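PDB 2WBM: ribosome maturation protein SDO1 homolog from Methanothermobacter thermautotrophicus, which probably binds the ribosome and RNA and takes part in ribosome maturation, as a conformationally flexible member of the SDO1/SBDS family. Local coordinates for residues A188-G193 with S219-V224; A27-L32 with T105-A110; N126-E131 with I178-E183; Q67-D72 with A91-V96. One frame throughout, in Å; residues are numbered along the deposited sequence. Where two conformers were deposited one is given.

How the contacts relate
The four contacts run along an elongated chain, with contacts 1 and 4 about 57 Å apart, centre to centre. Contacts 2 and 4 share the N-terminal domain, their centres about 15 Å apart: contact 4 is nested inside the loop that contact 2 closes, and helix 93-103 leads directly into strand 105-107. Helix 110-131 then carries the chain to contact 3 in domain II, about 32 Å from contact 2 between centres. Strand 181-191 continues into contact 1 in the C-terminal domain; the centres of contacts 3 and 1 are about 26 Å apart. In contact 1 a glycerol, probably from the crystallisation liquor, lies about 4 Å from the Trp220 side chain.

Contact 1: residues A188-G193 with S219-V224; sequences AIKIPG and SWIAVV
Ile191 lays its CD1 methyl alongside the indole of Trp220, 3.8 Å from CE3 and at the ring's edge, in an antiparallel beta ladder of the C-terminal domain. CG1 of Ile191 is wedged between its own backbone N and carbonyl carbon (chi1 60°), a rotamer that directs the CG1-CD1 arm to the tryptophan. Next along this face, Ala222 CB sits over one face of the same indole, toward its rim, and Ile189 CG1 meets that methyl at 4.0 Å. A small alanine suits a site flanked by a broad ring and a branched chain. Helix 196-206 closes over this apolar face, while Trp220 NE1 finds its acceptor in Glu212.

Two hydrogen-bonded pairs, Ile189 with Ala222 and Ile191 with Trp220, hold the strands in register. The bond from Ile189 N to Ala222 O is 2.8 Å long and almost straight; its return from Ala222 N to Ile189 O is more bent, at 150°.

The other face, bearing Ala188, Lys190, Ile221 and Val223, is less buried. There, in one of two modelled conformers, the aliphatic part of Lys190 crosses Ile221, and the chain runs extended until it bends at its last torsion. NZ can then donate to Ser219 OG at 3.0 Å, a bond that stays tentative. That hydroxyl is also hydrogen-bonded to Asp217 OD1.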
loop_
_atom_site.group_PDB
_atom_site.type_symbol
_atom_site.label_atom_id
_atom_site.label_comp_id
_atom_site.label_asym_id
_atom_site.label_seq_id
_atom_site.Cartn_x
_atom_site.Cartn_y
_atom_site.Cartn_z
ATOM N N ALA A 188 8.770 19.039 -17.636
ATOM C CA ALA A 188 9.139 18.973 -19.044
ATOM C C ALA A 188 10.595 18.547 -19.091
ATOM O O ALA A 188 11.460 19.132 -18.405
ATOM C CB ALA A 188 8.961 20.333 -19.717
ATOM N N ILE A 189 10.872 17.515 -19.874
ATOM C CA ILE A 189 12.248 17.054 -20.009
ATOM C C ILE A 189 12.670 17.157 -21.464
ATOM O O ILE A 189 11.832 17.110 -22.370
ATOM C CB ILE A 189 12.432 15.595 -19.480
ATOM C CG1 ILE A 189 11.813 14.568 -20.445
ATOM C CG2 ILE A 189 11.816 15.441 -18.080
ATOM C CD1 ILE A 189 12.110 13.118 -20.084
ATOM N N LYS A 190 13.966 17.334 -21.670
ATOM C CA LYS A 190 14.554 17.386 -23.001
ATOM C C LYS A 190 15.751 16.448 -22.989
ATOM O O LYS A 190 16.669 16.636 -22.175
ATOM C CB LYS A 190 15.004 18.817 -23.305
ATOM C CG LYS A 190 15.582 19.036 -24.693
ATOM C CD LYS A 190 16.023 20.487 -24.853
ATOM C CE LYS A 190 16.298 20.830 -26.299
ATOM N NZ LYS A 190 17.391 20.008 -26.866
ATOM N N ILE A 191 15.748 15.460 -23.869
ATOM C CA ILE A 191 16.873 14.540 -23.910
ATOM C C ILE A 191 17.299 14.268 -25.351
ATOM O O ILE A 191 16.515 14.440 -26.288
ATOM C CB ILE A 191 16.538 13.208 -23.200
ATOM C CG1 ILE A 191 15.343 12.538 -23.867
ATOM C CG2 ILE A 191 16.282 13.414 -21.689
ATOM C CD1 ILE A 191 15.387 11.050 -23.738
ATOM N N PRO A 192 18.545 13.821 -25.538
ATOM C CA PRO A 192 18.978 13.549 -26.898
ATOM C C PRO A 192 18.115 12.458 -27.522
ATOM O O PRO A 192 17.628 11.577 -26.811
ATOM C CB PRO A 192 20.404 13.038 -26.718
ATOM C CG PRO A 192 20.795 13.398 -25.311
ATOM C CD PRO A 192 19.533 13.391 -24.536
ATOM N N GLY A 193 17.915 12.539 -28.833
ATOM C CA GLY A 193 17.045 11.601 -29.556
ATOM C C GLY A 193 17.415 10.136 -29.395
ATOM O O GLY A 193 16.531 9.273 -29.358
ATOM N N SER A 219 16.435 16.236 -30.863
ATOM C CA SER A 219 16.162 15.883 -29.466
ATOM C C SER A 219 14.685 15.547 -29.266
ATOM O O SER A 219 13.865 15.713 -30.172
ATOM C CB SER A 219 16.611 16.986 -28.499
ATOM O OG SER A 219 15.904 18.185 -28.722
ATOM N N TRP A 220 14.346 15.079 -28.067
ATOM C CA TRP A 220 12.988 14.672 -27.777
ATOM C C TRP A 220 12.564 15.312 -26.477
ATOM O O TRP A 220 13.281 15.248 -25.484
ATOM C CB TRP A 220 12.903 13.153 -27.669
ATOM C CG TRP A 220 11.542 12.577 -27.387
ATOM C CD1 TRP A 220 10.439 12.592 -28.220
ATOM C CD2 TRP A 220 11.151 11.835 -26.224
ATOM N NE1 TRP A 220 9.395 11.920 -27.630
ATOM C CE2 TRP A 220 9.798 11.455 -26.402
ATOM C CE3 TRP A 220 11.807 11.474 -25.035
ATOM C CZ2 TRP A 220 9.095 10.705 -25.444
ATOM C CZ3 TRP A 220 11.104 10.732 -24.075
ATOM C CH2 TRP A 220 9.761 10.362 -24.289
ATOM N N ILE A 221 11.400 15.946 -26.505
ATOM C CA ILE A 221 10.844 16.569 -25.311
ATOM C C ILE A 221 9.648 15.744 -24.854
ATOM O O ILE A 221 8.851 15.310 -25.672
ATOM C CB ILE A 221 10.396 18.016 -25.576
ATOM C CG1 ILE A 221 11.636 18.917 -25.704
ATOM C CG2 ILE A 221 9.440 18.504 -24.448
ATOM C CD1 ILE A 221 11.319 20.374 -26.062
ATOM N N ALA A 222 9.551 15.501 -23.550
ATOM C CA ALA A 222 8.358 14.861 -22.989
ATOM C C ALA A 222 7.906 15.654 -21.776
ATOM O O ALA A 222 8.734 16.181 -21.029
ATOM C CB ALA A 222 8.637 13.437 -22.601
ATOM N N VAL A 223 6.603 15.782 -21.628
ATOM C CA VAL A 223 6.004 16.309 -20.413
ATOM C C VAL A 223 5.501 15.104 -19.631
ATOM O O VAL A 223 4.765 14.269 -20.168
ATOM C CB VAL A 223 4.893 17.288 -20.741
ATOM C CG1 VAL A 223 4.229 17.820 -19.460
ATOM C CG2 VAL A 223 5.488 18.440 -21.590
ATOM N N VAL A 224 5.944 14.991 -18.380
ATOM C CA VAL A 224 5.655 13.807 -17.561
ATOM C C VAL A 224 4.968 14.244 -16.285
ATOM O O VAL A 224 5.456 15.143 -15.613
ATOM C CB VAL A 224 6.923 13.019 -17.192
ATOM C CG1 VAL A 224 6.552 11.716 -16.459
ATOM C CG2 VAL A 224 7.741 12.689 -18.455
#

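Contact 2: residues A27-L32 with T105-A110; sequences AVIARL and TIQLTA
Arg31 reaches across an antiparallel strand pair of the N-terminal domain to Gln107. Its CB lies 3.7 Å from Thr105 OG1; CD approaches Gln107 OE1; then a bend at chi3 (-71°) brings the guanidinium flat against the glutamine. NE lies 3.8 Å from Gln107 CG, which sits over the centre of that plane, 3.6 Å from Arg31 CZ, and NH1 stands 3.4 Å from Gln107 CD. From NH2 a water bridges, weakly, to Gln107 NE2. Guanidinium and amide are stacked, their planes only 8° apart. Such stacking suits two flat polar groups, since it keeps their edges available: Arg31 NE forms a salt bridge with Glu40, and Gln107 OE1 accepts from Thr105 OG1 at 2.8 Å, which helps fix the amide's rotation.

Beneath, the backbones pair Ile29 with Gln107 and Arg31 with Thr105 through four hydrogen bonds. Strand 28-34 also pairs with 37-43 on its other edge, which makes it the middle of three. The opposite face is apolar. Ile106 CD1 packs on the methyl of small Ala30, which also lies against helix 93-103. Where the ladder ends, Val28 and Leu108 run side by side, CG1 of the valine pressed unusually close, 3.5 Å, to Leu108 CD2.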
loop_
_atom_site.group_PDB
_atom_site.type_symbol
_atom_site.label_atom_id
_atom_site.label_comp_id
_atom_site.label_asym_id
_atom_site.label_seq_id
_atom_site.Cartn_x
_atom_site.Cartn_y
_atom_site.Cartn_z
ATOM N N ALA A 27 0.194 -16.473 8.134
ATOM C CA ALA A 27 -1.256 -16.498 8.314
ATOM C C ALA A 27 -1.608 -15.943 9.674
ATOM O O ALA A 27 -0.912 -16.207 10.651
ATOM C CB ALA A 27 -1.836 -17.904 8.170
ATOM N N VAL A 28 -2.701 -15.188 9.715
ATOM C CA VAL A 28 -3.232 -14.641 10.960
ATOM C C VAL A 28 -4.598 -15.274 11.165
ATOM O O VAL A 28 -5.102 -15.993 10.288
ATOM C CB VAL A 28 -3.278 -13.068 10.937
ATOM C CG1 VAL A 28 -1.878 -12.501 10.664
ATOM C CG2 VAL A 28 -4.276 -12.559 9.870
ATOM N N ILE A 29 -5.182 -15.050 12.328
ATOM C CA ILE A 29 -6.470 -15.617 12.635
ATOM C C ILE A 29 -7.551 -14.550 12.548
ATOM O O ILE A 29 -7.373 -13.447 13.078
ATOM C CB ILE A 29 -6.418 -16.224 14.050
ATOM C CG1 ILE A 29 -5.548 -17.491 14.018
ATOM C CG2 ILE A 29 -7.843 -16.513 14.575
ATOM C CD1 ILE A 29 -5.135 -17.983 15.400
ATOM N N ALA A 30 -8.639 -14.854 11.849
ATOM C CA ALA A 30 -9.852 -14.043 11.950
ATOM C C ALA A 30 -10.810 -14.806 12.854
ATOM O O ALA A 30 -11.045 -16.007 12.655
ATOM C CB ALA A 30 -10.475 -13.790 10.559
ATOM N N ARG A 31 -11.334 -14.121 13.855
ATOM C CA ARG A 31 -12.116 -14.739 14.921
ATOM C C ARG A 31 -13.479 -14.065 15.031
ATOM O O ARG A 31 -13.577 -12.839 14.969
ATOM C CB ARG A 31 -11.374 -14.536 16.252
ATOM C CG ARG A 31 -12.149 -14.988 17.473
ATOM C CD ARG A 31 -11.390 -14.663 18.718
ATOM N NE ARG A 31 -10.203 -15.507 18.877
ATOM C CZ ARG A 31 -9.215 -15.270 19.744
ATOM N NH1 ARG A 31 -9.244 -14.212 20.567
ATOM N NH2 ARG A 31 -8.196 -16.120 19.819
ATOM N N LEU A 32 -14.527 -14.865 15.208
ATOM C CA LEU A 32 -15.831 -14.340 15.527
ATOM C C LEU A 32 -16.390 -15.127 16.710
ATOM O O LEU A 32 -16.369 -16.365 16.684
ATOM C CB LEU A 32 -16.754 -14.473 14.314
ATOM C CG LEU A 32 -18.187 -13.954 14.524
ATOM C CD1 LEU A 32 -18.203 -12.481 14.874
ATOM C CD2 LEU A 32 -19.001 -14.191 13.241
ATOM N N THR A 105 -12.813 -10.232 14.406
ATOM C CA THR A 105 -11.580 -9.525 14.771
ATOM C C THR A 105 -10.400 -10.247 14.137
ATOM O O THR A 105 -10.557 -11.345 13.609
ATOM C CB THR A 105 -11.377 -9.513 16.297
ATOM O OG1 THR A 105 -11.392 -10.865 16.797
ATOM C CG2 THR A 105 -12.469 -8.685 16.980
ATOM N N ILE A 106 -9.228 -9.618 14.196
ATOM C CA ILE A 106 -7.993 -10.222 13.706
ATOM C C ILE A 106 -7.075 -10.445 14.903
ATOM O O ILE A 106 -6.881 -9.547 15.725
ATOM C CB ILE A 106 -7.279 -9.299 12.685
ATOM C CG1 ILE A 106 -8.148 -9.095 11.432
ATOM C CG2 ILE A 106 -5.891 -9.851 12.330
ATOM C CD1 ILE A 106 -8.376 -10.339 10.586
ATOM N N GLN A 107 -6.538 -11.657 15.006
ATOM C CA GLN A 107 -5.661 -12.013 16.114
ATOM C C GLN A 107 -4.258 -12.240 15.576
ATOM O O GLN A 107 -4.069 -13.041 14.628
ATOM C CB GLN A 107 -6.195 -13.281 16.804
ATOM C CG GLN A 107 -7.679 -13.185 17.211
ATOM C CD GLN A 107 -7.961 -12.060 18.208
ATOM O OE1 GLN A 107 -8.968 -11.354 18.097
ATOM N NE2 GLN A 107 -7.064 -11.881 19.177
ATOM N N LEU A 108 -3.306 -11.528 16.170
ATOM C CA LEU A 108 -1.900 -11.560 15.792
ATOM C C LEU A 108 -1.063 -12.092 16.927
ATOM O O LEU A 108 -1.376 -11.854 18.095
ATOM C CB LEU A 108 -1.400 -10.145 15.472
ATOM C CG LEU A 108 -2.206 -9.351 14.441
ATOM C CD1 LEU A 108 -1.601 -7.987 14.247
ATOM C CD2 LEU A 108 -2.321 -10.103 13.105
ATOM N N THR A 109 0.048 -12.750 16.593
ATOM C CA THR A 109 1.051 -13.091 17.621
ATOM C C THR A 109 1.857 -11.823 17.903
ATOM O O THR A 109 1.766 -10.845 17.142
ATOM C CB THR A 109 2.002 -14.193 17.132
ATOM O OG1 THR A 109 2.819 -13.681 16.074
ATOM C CG2 THR A 109 1.216 -15.411 16.616
ATOM N N ALA A 110 2.635 -11.824 18.986
ATOM C CA ALA A 110 3.470 -10.659 19.303
ATOM C C ALA A 110 4.452 -10.384 18.163
ATOM O O ALA A 110 4.646 -9.226 17.755
ATOM C CB ALA A 110 4.220 -10.874 20.609
HETATM O O HOH W 1 -5.269 -14.462 19.931
#

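Contact 3: residues N126-E131 with I178-E183; sequences NKIARE and IPIKFE
Phe182 and Glu131 form the tight part of this contact, where the last turn of helix 110-131 meets the start of strand 181-191. Glu131 CB stands almost exactly over the middle of the phenyl ring, 3.6 Å from its centroid and 4° off the ring normal, a CH-pi contact that uses the aliphatic root of an acidic residue. Immediately beside it the main chains are joined: Glu183 N donates to Glu131 O at 3.1 Å, nearly along the C=O axis, so a carbonyl in the last turn of the helix is taken up by the strand. Ile128, one turn earlier, adds its CG2 branch, 3.8 Å from Ile180 CD1 and 4.1 Å from Phe182 CE1. Its beta-branched shape lets one methyl touch both residues.

A firmly held polar rim follows. Glu131 turns its carboxylate away from the phenyl ring through a bend at chi2 (-69°), and Lys127 NZ, a turn back on the helix, meets OE2 at 2.8 Å from above the carboxylate plane; Lys184 engages OE1. These two lysines would be expected to favour the ionised carboxylate. The loose, solvent side belongs to the strand, where exposed Lys181 points away from the helix and forms a salt bridge with Glu183 OE1.

Within domain II, helix 163-174 packs on Phe182 and Ile128 through Val167, Leu171 and Val170. Helix 143-152 reaches Ile128 and Ile180 through Ile146, while strand 132-133, following directly after helix 110-131, pairs antiparallel with strand 181-191.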
loop_
_atom_site.group_PDB
_atom_site.type_symbol
_atom_site.label_atom_id
_atom_site.label_comp_id
_atom_site.label_asym_id
_atom_site.label_seq_id
_atom_site.Cartn_x
_atom_site.Cartn_y
_atom_site.Cartn_z
ATOM N N ASN A 126 7.225 5.903 2.976
ATOM C CA ASN A 126 7.615 5.988 1.574
ATOM C C ASN A 126 6.512 6.505 0.665
ATOM O O ASN A 126 6.775 7.315 -0.225
ATOM C CB ASN A 126 8.189 4.667 1.073
ATOM C CG ASN A 126 9.586 4.407 1.613
ATOM O OD1 ASN A 126 10.308 5.339 1.979
ATOM N ND2 ASN A 126 9.966 3.144 1.676
ATOM N N LYS A 127 5.291 6.046 0.897
ATOM C CA LYS A 127 4.158 6.448 0.068
ATOM C C LYS A 127 3.872 7.932 0.258
ATOM O O LYS A 127 3.639 8.651 -0.714
ATOM C CB LYS A 127 2.908 5.600 0.380
ATOM C CG LYS A 127 1.655 6.017 -0.402
ATOM C CD LYS A 127 1.811 5.784 -1.897
ATOM C CE LYS A 127 0.472 5.860 -2.616
ATOM N NZ LYS A 127 0.686 5.837 -4.087
ATOM N N ILE A 128 3.906 8.400 1.507
ATOM C CA ILE A 128 3.757 9.836 1.764
ATOM C C ILE A 128 4.887 10.646 1.110
ATOM O O ILE A 128 4.616 11.653 0.449
ATOM C CB ILE A 128 3.631 10.168 3.279
ATOM C CG1 ILE A 128 2.360 9.522 3.848
ATOM C CG2 ILE A 128 3.636 11.699 3.498
ATOM C CD1 ILE A 128 2.181 9.682 5.381
ATOM N N ALA A 129 6.133 10.191 1.263
ATOM C CA ALA A 129 7.283 10.894 0.683
ATOM C C ALA A 129 7.196 10.949 -0.840
ATOM O O ALA A 129 7.625 11.924 -1.442
ATOM C CB ALA A 129 8.585 10.240 1.096
ATOM N N ARG A 130 6.653 9.890 -1.439
ATOM C CA ARG A 130 6.478 9.795 -2.890
ATOM C C ARG A 130 5.409 10.770 -3.404
ATOM O O ARG A 130 5.602 11.432 -4.434
ATOM C CB ARG A 130 6.118 8.346 -3.225
ATOM C CG ARG A 130 5.658 8.025 -4.626
ATOM C CD ARG A 130 5.243 6.537 -4.624
ATOM N NE ARG A 130 6.290 5.686 -4.036
ATOM C CZ ARG A 130 6.088 4.703 -3.151
ATOM N NH1 ARG A 130 4.869 4.410 -2.711
ATOM N NH2 ARG A 130 7.121 4.007 -2.689
ATOM N N GLU A 131 4.288 10.870 -2.689
ATOM C CA GLU A 131 3.141 11.617 -3.217
ATOM C C GLU A 131 3.116 13.080 -2.804
ATOM O O GLU A 131 2.463 13.895 -3.452
ATOM C CB GLU A 131 1.818 10.947 -2.822
ATOM C CG GLU A 131 1.674 9.478 -3.249
ATOM C CD GLU A 131 1.533 9.275 -4.759
ATOM O OE1 GLU A 131 1.181 10.225 -5.503
ATOM O OE2 GLU A 131 1.770 8.140 -5.207
ATOM N N ILE A 178 3.968 19.587 9.764
ATOM C CA ILE A 178 4.680 20.136 8.603
ATOM C C ILE A 178 3.733 20.550 7.485
ATOM O O ILE A 178 2.618 20.022 7.395
ATOM C CB ILE A 178 5.733 19.152 8.023
ATOM C CG1 ILE A 178 5.152 17.744 7.847
ATOM C CG2 ILE A 178 6.983 19.160 8.893
ATOM C CD1 ILE A 178 5.933 16.885 6.863
ATOM N N PRO A 179 4.174 21.501 6.633
ATOM C CA PRO A 179 3.366 21.923 5.500
ATOM C C PRO A 179 3.392 20.812 4.474
ATOM O O PRO A 179 4.461 20.492 3.951
ATOM C CB PRO A 179 4.112 23.158 4.962
ATOM C CG PRO A 179 5.117 23.515 5.994
ATOM C CD PRO A 179 5.443 22.250 6.702
ATOM N N ILE A 180 2.235 20.224 4.192
ATOM C CA ILE A 180 2.204 19.022 3.355
ATOM C C ILE A 180 0.875 18.816 2.638
ATOM O O ILE A 180 -0.201 19.073 3.193
ATOM C CB ILE A 180 2.584 17.760 4.181
ATOM C CG1 ILE A 180 2.840 16.555 3.266
ATOM C CG2 ILE A 180 1.538 17.477 5.286
ATOM C CD1 ILE A 180 3.616 15.432 3.932
ATOM N N LYS A 181 0.972 18.330 1.400
ATOM C CA LYS A 181 -0.171 18.082 0.551
ATOM C C LYS A 181 0.265 17.040 -0.471
ATOM O O LYS A 181 1.408 17.053 -0.907
ATOM C CB LYS A 181 -0.538 19.380 -0.169
ATOM C CG LYS A 181 -1.878 19.397 -0.877
ATOM C CD LYS A 181 -2.062 20.727 -1.615
ATOM C CE LYS A 181 -3.405 20.808 -2.332
ATOM N NZ LYS A 181 -3.492 19.872 -3.493
ATOM N N PHE A 182 -0.642 16.144 -0.841
ATOM C CA PHE A 182 -0.424 15.245 -1.973
ATOM C C PHE A 182 -0.702 16.030 -3.247
ATOM O O PHE A 182 -1.752 16.663 -3.383
ATOM C CB PHE A 182 -1.355 14.039 -1.895
ATOM C CG PHE A 182 -0.855 12.931 -1.001
ATOM C CD1 PHE A 182 0.173 13.147 -0.091
ATOM C CD2 PHE A 182 -1.446 11.677 -1.053
ATOM C CE1 PHE A 182 0.624 12.119 0.746
ATOM C CE2 PHE A 182 -1.003 10.643 -0.219
ATOM C CZ PHE A 182 0.035 10.874 0.677
ATOM N N GLU A 183 0.253 16.016 -4.166
ATOM C CA GLU A 183 0.091 16.735 -5.430
ATOM C C GLU A 183 0.967 16.134 -6.500
ATOM O O GLU A 183 2.149 15.866 -6.270
ATOM C CB GLU A 183 0.421 18.218 -5.253
ATOM C CG GLU A 183 -0.065 19.100 -6.393
ATOM C CD GLU A 183 -0.207 20.560 -5.982
ATOM O OE1 GLU A 183 -0.828 20.840 -4.931
ATOM O OE2 GLU A 183 0.296 21.428 -6.725
#

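Contact 4: residues Q67-D72 with A91-V96; sequences QEVFRD and ADPLEV
The backbones of Gln67-Asp72 and Ala91-Val96 come closest at Glu68 and Pro93, their CA atoms 5.9 Å apart; the first segment passes the beginning of helix 93-103 in the N-terminal domain. Asp92 is the N-cap: its OD1 accepts from Leu94 N at 2.9 Å, while its carbonyl oxygen receives both Glu95 N and Val96 N. Proline suits the first turn, where a backbone N has no preceding helical carbonyl to bond to, so lacking an N-H costs nothing.

Pro93 CB points toward the passing chain, and Pro93 CG comes within 3.7 Å of Gln67 O. Buried Val69 sets its CG2 methyl 4.0 Å from Pro93 CB and equally far from Val96 CG1, bridging two helix residues three apart; Met84 and Phe39 also pack on this valine. Farther out, Gln67 extends beyond CG and crosses Leu94 obliquely, its CD 3.8 Å from Leu94 CD2. Leu94 also rests on helix 60-63.

Across this interface contact is by van der Waals packing; the hydrogen bonds described lie within the helix start, while Glu68 turns to Lys78. Cohesion rests on side-chain fit, including Gln67 against Leu94; burial of Val69 and Val96 is consistent with a hydrophobic contribution.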
loop_
_atom_site.group_PDB
_atom_site.type_symbol
_atom_site.label_atom_id
_atom_site.label_comp_id
_atom_site.label_asym_id
_atom_site.label_seq_id
_atom_site.Cartn_x
_atom_site.Cartn_y
_atom_site.Cartn_z
ATOM N N GLN A 67 -9.391 -24.318 3.869
ATOM C CA GLN A 67 -10.843 -24.114 3.915
ATOM C C GLN A 67 -11.451 -24.883 5.080
ATOM O O GLN A 67 -12.182 -25.848 4.876
ATOM C CB GLN A 67 -11.495 -24.524 2.586
ATOM C CG GLN A 67 -10.962 -23.746 1.395
ATOM C CD GLN A 67 -11.684 -24.094 0.098
ATOM O OE1 GLN A 67 -12.569 -24.947 0.075
ATOM N NE2 GLN A 67 -11.278 -23.456 -0.995
ATOM N N GLU A 68 -11.115 -24.464 6.300
ATOM C CA GLU A 68 -11.591 -25.149 7.510
ATOM C C GLU A 68 -11.953 -24.083 8.519
ATOM O O GLU A 68 -11.284 -23.043 8.598
ATOM C CB GLU A 68 -10.512 -26.045 8.118
ATOM C CG GLU A 68 -10.044 -27.142 7.214
ATOM C CD GLU A 68 -8.977 -27.993 7.879
ATOM O OE1 GLU A 68 -7.895 -27.438 8.151
ATOM O OE2 GLU A 68 -9.217 -29.193 8.108
ATOM N N VAL A 69 -13.013 -24.333 9.274
ATOM C CA VAL A 69 -13.420 -23.413 10.334
ATOM C C VAL A 69 -13.036 -24.062 11.659
ATOM O O VAL A 69 -13.412 -25.211 11.958
ATOM C CB VAL A 69 -14.927 -23.081 10.279
ATOM C CG1 VAL A 69 -15.296 -22.133 11.436
ATOM C CG2 VAL A 69 -15.300 -22.440 8.914
ATOM N N PHE A 70 -12.253 -23.329 12.447
ATOM C CA PHE A 70 -11.764 -23.840 13.716
ATOM C C PHE A 70 -12.565 -23.296 14.895
ATOM O O PHE A 70 -13.128 -22.207 14.836
ATOM C CB PHE A 70 -10.290 -23.427 13.911
ATOM C CG PHE A 70 -9.350 -24.031 12.887
ATOM C CD1 PHE A 70 -8.716 -25.230 13.155
ATOM C CD2 PHE A 70 -9.132 -23.389 11.648
ATOM C CE1 PHE A 70 -7.833 -25.814 12.204
ATOM C CE2 PHE A 70 -8.277 -23.973 10.676
ATOM C CZ PHE A 70 -7.619 -25.175 10.972
ATOM N N ARG A 71 -12.568 -24.055 15.981
ATOM C CA ARG A 71 -12.946 -23.508 17.280
ATOM C C ARG A 71 -11.746 -22.741 17.819
ATOM O O ARG A 71 -11.897 -21.670 18.407
ATOM C CB ARG A 71 -13.311 -24.629 18.237
ATOM C CG ARG A 71 -14.538 -25.415 17.743
ATOM C CD ARG A 71 -14.838 -26.545 18.683
ATOM N NE ARG A 71 -15.697 -26.113 19.795
ATOM C CZ ARG A 71 -15.848 -26.778 20.936
ATOM N NH1 ARG A 71 -15.158 -27.885 21.169
ATOM N NH2 ARG A 71 -16.672 -26.312 21.862
ATOM N N ASP A 72 -10.552 -23.313 17.644
ATOM C CA ASP A 72 -9.318 -22.630 18.017
ATOM C C ASP A 72 -8.264 -22.969 16.977
ATOM O O ASP A 72 -7.783 -24.097 16.911
ATOM C CB ASP A 72 -8.847 -23.008 19.428
ATOM C CG ASP A 72 -7.630 -22.195 19.869
ATOM O OD1 ASP A 72 -6.622 -22.187 19.136
ATOM O OD2 ASP A 72 -7.683 -21.555 20.940
ATOM N N ALA A 91 -22.958 -24.648 7.080
ATOM C CA ALA A 91 -21.730 -25.305 7.536
ATOM C C ALA A 91 -20.631 -25.236 6.468
ATOM O O ALA A 91 -19.560 -25.830 6.632
ATOM C CB ALA A 91 -22.001 -26.758 7.950
ATOM N N ASP A 92 -20.901 -24.494 5.391
ATOM C CA ASP A 92 -19.947 -24.296 4.309
ATOM C C ASP A 92 -18.874 -23.289 4.726
ATOM O O ASP A 92 -19.181 -22.110 4.921
ATOM C CB ASP A 92 -20.684 -23.800 3.052
ATOM C CG ASP A 92 -19.778 -23.735 1.819
ATOM O OD1 ASP A 92 -18.536 -23.721 1.969
ATOM O OD2 ASP A 92 -20.317 -23.704 0.695
ATOM N N PRO A 93 -17.610 -23.735 4.854
ATOM C CA PRO A 93 -16.523 -22.803 5.240
ATOM C C PRO A 93 -16.392 -21.587 4.317
ATOM O O PRO A 93 -15.961 -20.527 4.769
ATOM C CB PRO A 93 -15.266 -23.668 5.124
ATOM C CG PRO A 93 -15.763 -25.051 5.419
ATOM C CD PRO A 93 -17.103 -25.113 4.689
ATOM N N LEU A 94 -16.763 -21.735 3.042
ATOM C CA LEU A 94 -16.676 -20.612 2.103
ATOM C C LEU A 94 -17.821 -19.613 2.316
ATOM O O LEU A 94 -17.757 -18.485 1.836
ATOM C CB LEU A 94 -16.623 -21.103 0.646
ATOM C CG LEU A 94 -15.383 -21.965 0.318
ATOM C CD1 LEU A 94 -15.380 -22.464 -1.119
ATOM C CD2 LEU A 94 -14.067 -21.223 0.633
ATOM N N GLU A 95 -18.860 -20.041 3.030
ATOM C CA GLU A 95 -19.981 -19.151 3.347
ATOM C C GLU A 95 -19.835 -18.598 4.767
ATOM O O GLU A 95 -20.275 -17.486 5.055
ATOM C CB GLU A 95 -21.330 -19.855 3.152
ATOM C CG GLU A 95 -21.652 -20.162 1.682
ATOM C CD GLU A 95 -22.940 -20.950 1.481
ATOM O OE1 GLU A 95 -23.578 -21.359 2.475
ATOM O OE2 GLU A 95 -23.324 -21.167 0.309
ATOM N N VAL A 96 -19.206 -19.365 5.646
ATOM C CA VAL A 96 -18.952 -18.902 7.009
ATOM C C VAL A 96 -17.845 -17.839 7.041
ATOM O O VAL A 96 -17.946 -16.833 7.753
ATOM C CB VAL A 96 -18.610 -20.087 7.939
ATOM C CG1 VAL A 96 -18.105 -19.590 9.308
ATOM C CG2 VAL A 96 -19.833 -20.989 8.106
#